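Local coordinates for protein leucine aminopeptidase (Legionella pneumophila, PDB 5GNE) that probably removes amino-terminal residues from peptides as a zinc aminopeptidase of the M28 metallopeptidase family, with two zinc ions bound in its active site, at residues G201-D204 with D205-I209; N118-L121 with T122-N126. All coordinates share one frame; numbering follows the deposited sequence.

Contact 1: residues G201-D204 with D205-I209; sequences GADD and DSSGI. With ZN (zinc ion), chain D.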
# COMPACT_ATOMS: atom_id res chain seq x y z
N GLY A 201 7.17 -2.40 13.41
CA GLY A 201 6.85 -2.22 12.00
C GLY A 201 7.08 -0.78 11.60
O GLY A 201 6.28 -0.18 10.88
N ALA A 202 8.19 -0.22 12.07
CA ALA A 202 8.47 1.17 11.85
C ALA A 202 8.60 1.50 10.36
O ALA A 202 7.82 2.29 9.84
CB ALA A 202 9.72 1.57 12.58
N ASP A 203 9.59 0.93 9.69
CA ASP A 203 9.71 1.12 8.25
C ASP A 203 8.61 0.37 7.52
O ASP A 203 8.02 0.89 6.59
CB ASP A 203 11.05 0.63 7.72
CG ASP A 203 11.28 1.02 6.28
OD1 ASP A 203 10.87 2.14 5.92
OD2 ASP A 203 11.87 0.22 5.50
N ASP A 204 8.31 -0.86 7.95
CA ASP A 204 7.25 -1.62 7.30
C ASP A 204 5.92 -1.05 7.71
O ASP A 204 5.19 -1.59 8.54
CB ASP A 204 7.31 -3.10 7.56
CG ASP A 204 6.69 -3.87 6.41
OD1 ASP A 204 6.01 -3.22 5.61
OD2 ASP A 204 6.87 -5.10 6.29
N ASP A 205 5.80 0.14 7.16
CA ASP A 205 4.68 1.01 6.93
C ASP A 205 3.99 1.78 8.00
O ASP A 205 2.94 2.35 7.74
CB ASP A 205 3.68 0.29 6.08
CG ASP A 205 3.72 0.84 4.68
OD1 ASP A 205 4.74 1.53 4.41
OD2 ASP A 205 2.77 0.68 3.90
N SER A 206 4.62 1.91 9.15
CA SER A 206 4.33 3.12 9.89
C SER A 206 4.77 4.27 8.97
O SER A 206 4.03 5.23 8.76
CB SER A 206 5.09 3.18 11.21
OG SER A 206 4.69 4.33 11.93
N SER A 207 5.95 4.11 8.37
CA SER A 207 6.49 5.13 7.48
C SER A 207 5.48 5.54 6.40
O SER A 207 5.10 6.73 6.31
CB SER A 207 7.82 4.69 6.87
OG SER A 207 7.70 3.63 5.93
N GLY A 208 5.05 4.57 5.58
CA GLY A 208 4.08 4.86 4.55
C GLY A 208 2.84 5.56 5.07
O GLY A 208 2.42 6.58 4.52
N ILE A 209 2.27 5.04 6.15
CA ILE A 209 1.11 5.66 6.77
C ILE A 209 1.41 7.11 7.17
O ILE A 209 0.63 8.01 6.89
CB ILE A 209 0.68 4.91 8.04
CG1 ILE A 209 0.06 3.57 7.68
CG2 ILE A 209 -0.30 5.76 8.85
CD1 ILE A 209 -1.28 3.70 6.99
ZN ZN D . 4.95 -3.52 3.65
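Ser206 and Ser207 reach back to Gly201 and Ala202 through the wide pi-type turn that opens helix 202-221, with Gly201 at the N-cap position. Each bond spans five residues: Ser206 N donates to Gly201 O at 3.2 Å, and Ser207 N to Ala202 O at 3.0 Å, the latter nearly collinear with the carbonyl (C=O...N angle 176°). An inverse gamma turn centred on Asp204 is itself doubtful, because Asp205 N sits too close to its neighbours. Among the side chains, the Ser207 hydroxyl lies between its own backbone N and carbonyl carbon (chi1 69°), which turns OG back to donate to Asp203 O at 2.8 Å, slightly tilted from the carbonyl plane. The Asp203 carboxylate is instead held by Asn340. From Asp204, OD1 binds a zinc ion at 2.2 Å, a site shared with His191 and Asp266; Asp204 also belongs to the second zinc site, with Glu239 and His344. Asp205 accepts from the backbone of Gln267 and His191, and its OD1 receives a weak bond from Gly208 N at 3.3 Å. The helix connects strands 185-191 and 230-235 in a beta-alpha-beta unit, with Asp205 and Ile209 against Ala190 of strand 185-191 and Ser206 against helix 111-123.

Contact 2: residues N118-L121 with T122-N126; sequences NQHL and TSYIN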
# COMPACT_ATOMS: atom_id res chain seq x y z
N ASN A 118 4.79 8.33 13.33
CA ASN A 118 5.60 7.14 13.51
C ASN A 118 5.75 6.76 14.97
O ASN A 118 5.67 5.58 15.31
CB ASN A 118 6.98 7.33 12.90
CG ASN A 118 6.94 7.26 11.40
OD1 ASN A 118 6.61 6.21 10.83
ND2 ASN A 118 7.26 8.37 10.75
N GLN A 119 5.95 7.74 15.84
CA GLN A 119 6.08 7.44 17.26
C GLN A 119 4.81 6.78 17.79
O GLN A 119 4.88 5.84 18.56
CB GLN A 119 6.39 8.70 18.07
CG GLN A 119 7.76 9.28 17.84
CD GLN A 119 7.99 10.56 18.62
OE1 GLN A 119 7.25 11.53 18.46
NE2 GLN A 119 9.01 10.55 19.48
N HIS A 120 3.64 7.24 17.34
CA HIS A 120 2.41 6.66 17.84
C HIS A 120 2.21 5.21 17.36
O HIS A 120 1.95 4.32 18.17
CB HIS A 120 1.20 7.51 17.46
CG HIS A 120 -0.10 6.96 17.94
ND1 HIS A 120 -0.52 7.06 19.26
CD2 HIS A 120 -1.07 6.27 17.30
CE1 HIS A 120 -1.69 6.47 19.39
NE2 HIS A 120 -2.06 5.99 18.22
N LEU A 121 2.35 4.98 16.06
CA LEU A 121 2.07 3.65 15.49
C LEU A 121 3.06 2.61 15.98
O LEU A 121 2.73 1.43 16.15
CB LEU A 121 2.09 3.68 13.96
CG LEU A 121 1.02 4.57 13.34
CD1 LEU A 121 1.21 4.68 11.83
CD2 LEU A 121 -0.38 4.06 13.71
N THR A 122 4.30 3.05 16.12
CA THR A 122 5.37 2.17 16.50
C THR A 122 5.36 1.90 18.02
O THR A 122 6.10 1.04 18.50
CB THR A 122 6.71 2.75 16.07
OG1 THR A 122 7.63 1.68 15.85
CG2 THR A 122 7.26 3.71 17.13
N SER A 123 4.54 2.63 18.77
CA SER A 123 4.45 2.41 20.20
C SER A 123 3.53 1.22 20.51
O SER A 123 3.61 0.63 21.59
CB SER A 123 3.97 3.67 20.93
OG SER A 123 2.57 3.83 20.84
N TYR A 124 2.65 0.87 19.57
CA TYR A 124 1.84 -0.36 19.70
C TYR A 124 2.75 -1.58 19.77
O TYR A 124 3.80 -1.61 19.13
CB TYR A 124 0.88 -0.54 18.52
CG TYR A 124 -0.24 0.47 18.43
CD1 TYR A 124 -1.32 0.43 19.31
CD2 TYR A 124 -0.24 1.44 17.44
CE1 TYR A 124 -2.37 1.34 19.20
CE2 TYR A 124 -1.26 2.36 17.32
CZ TYR A 124 -2.33 2.31 18.20
OH TYR A 124 -3.35 3.22 18.07
N ILE A 125 2.36 -2.57 20.56
CA ILE A 125 3.12 -3.81 20.63
C ILE A 125 3.23 -4.44 19.23
O ILE A 125 4.31 -4.86 18.80
CB ILE A 125 2.50 -4.81 21.65
CG1 ILE A 125 3.28 -6.13 21.66
CG2 ILE A 125 1.01 -5.04 21.38
CD1 ILE A 125 4.72 -5.96 22.13
N ASN A 126 2.11 -4.49 18.52
CA ASN A 126 2.07 -4.78 17.10
C ASN A 126 0.82 -4.11 16.55
O ASN A 126 0.04 -3.57 17.32
CB ASN A 126 2.05 -6.30 16.84
CG ASN A 126 0.83 -6.99 17.48
OD1 ASN A 126 -0.32 -6.65 17.18
ND2 ASN A 126 1.08 -7.97 18.35
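Thr122 N closes a helical turn onto Asn118 O at 3.0 Å, near the end of helix 111-123. The methyl CG2 of Thr122 sits between its backbone N and carbonyl carbon, so that it packs over the carbonyl oxygens of Asn118 and Gln119, 3.1 Å from Asn118 O. The same rotation sends OG1 the other way, to the carbonyl of Pro200.

At Ser123 the helical pattern tightens. Both OG and N donate to His120 O, at 2.8 Å for OG and 3.2 Å for N, and both come from the same face of the carbonyl plane. OG is tilted only 21° from that plane, whereas the amide lies well above it. A chi1 of 80° sets the serine OG between its own N and carbonyl carbon, directed at His120 O.

Tyr124 N makes a weak bond to Leu121 O, and the phenol ring swings back beside the helix. Leu121 O meets the ring at its edge, in plane, 3.2 Å from CD2, while the Leu121 methyl CD2 packs on CE2. Tyr124 also presents its edge to the face of His120 in an offset edge-to-face pair, the planes at 79° and the centroids 5.2 Å apart. At the tyrosine hydroxyl, His120 NE2 donates a weak bond to OH at 3.1 Å. Trp140 of helix 132-151 stacks on His120 and also touches Leu121 and Tyr124.

The C-terminal end of helix 111-123 is thus finished by side chains as well as amides: a serine doubles the grip on one carbonyl, and an aromatic pair with a weak polar link ties the following loop to the last turn.

Contact 1 is buried throughout and lies at the start of helix 202-221, whereas contact 2 is partly exposed and lies at the end of helix 111-123. The two helix ends meet directly: Asn118 OD1 is 2.9 Å from Ser206 OG, a probable hydrogen bond, and Leu121 CD1 packs on Ile209 CG2 at 3.5 Å. Carboxylates and hydroxyls dominate 201-209, where one aspartate binds zinc and the others are held by surrounding loops and by strand 185-191. In 118-126 an aromatic pair and a leucine join the backbone and hydroxyl bonds; this segment faces helix 132-151 on another flank and stands about 12 Å from a zinc ion at the side chain of Leu121.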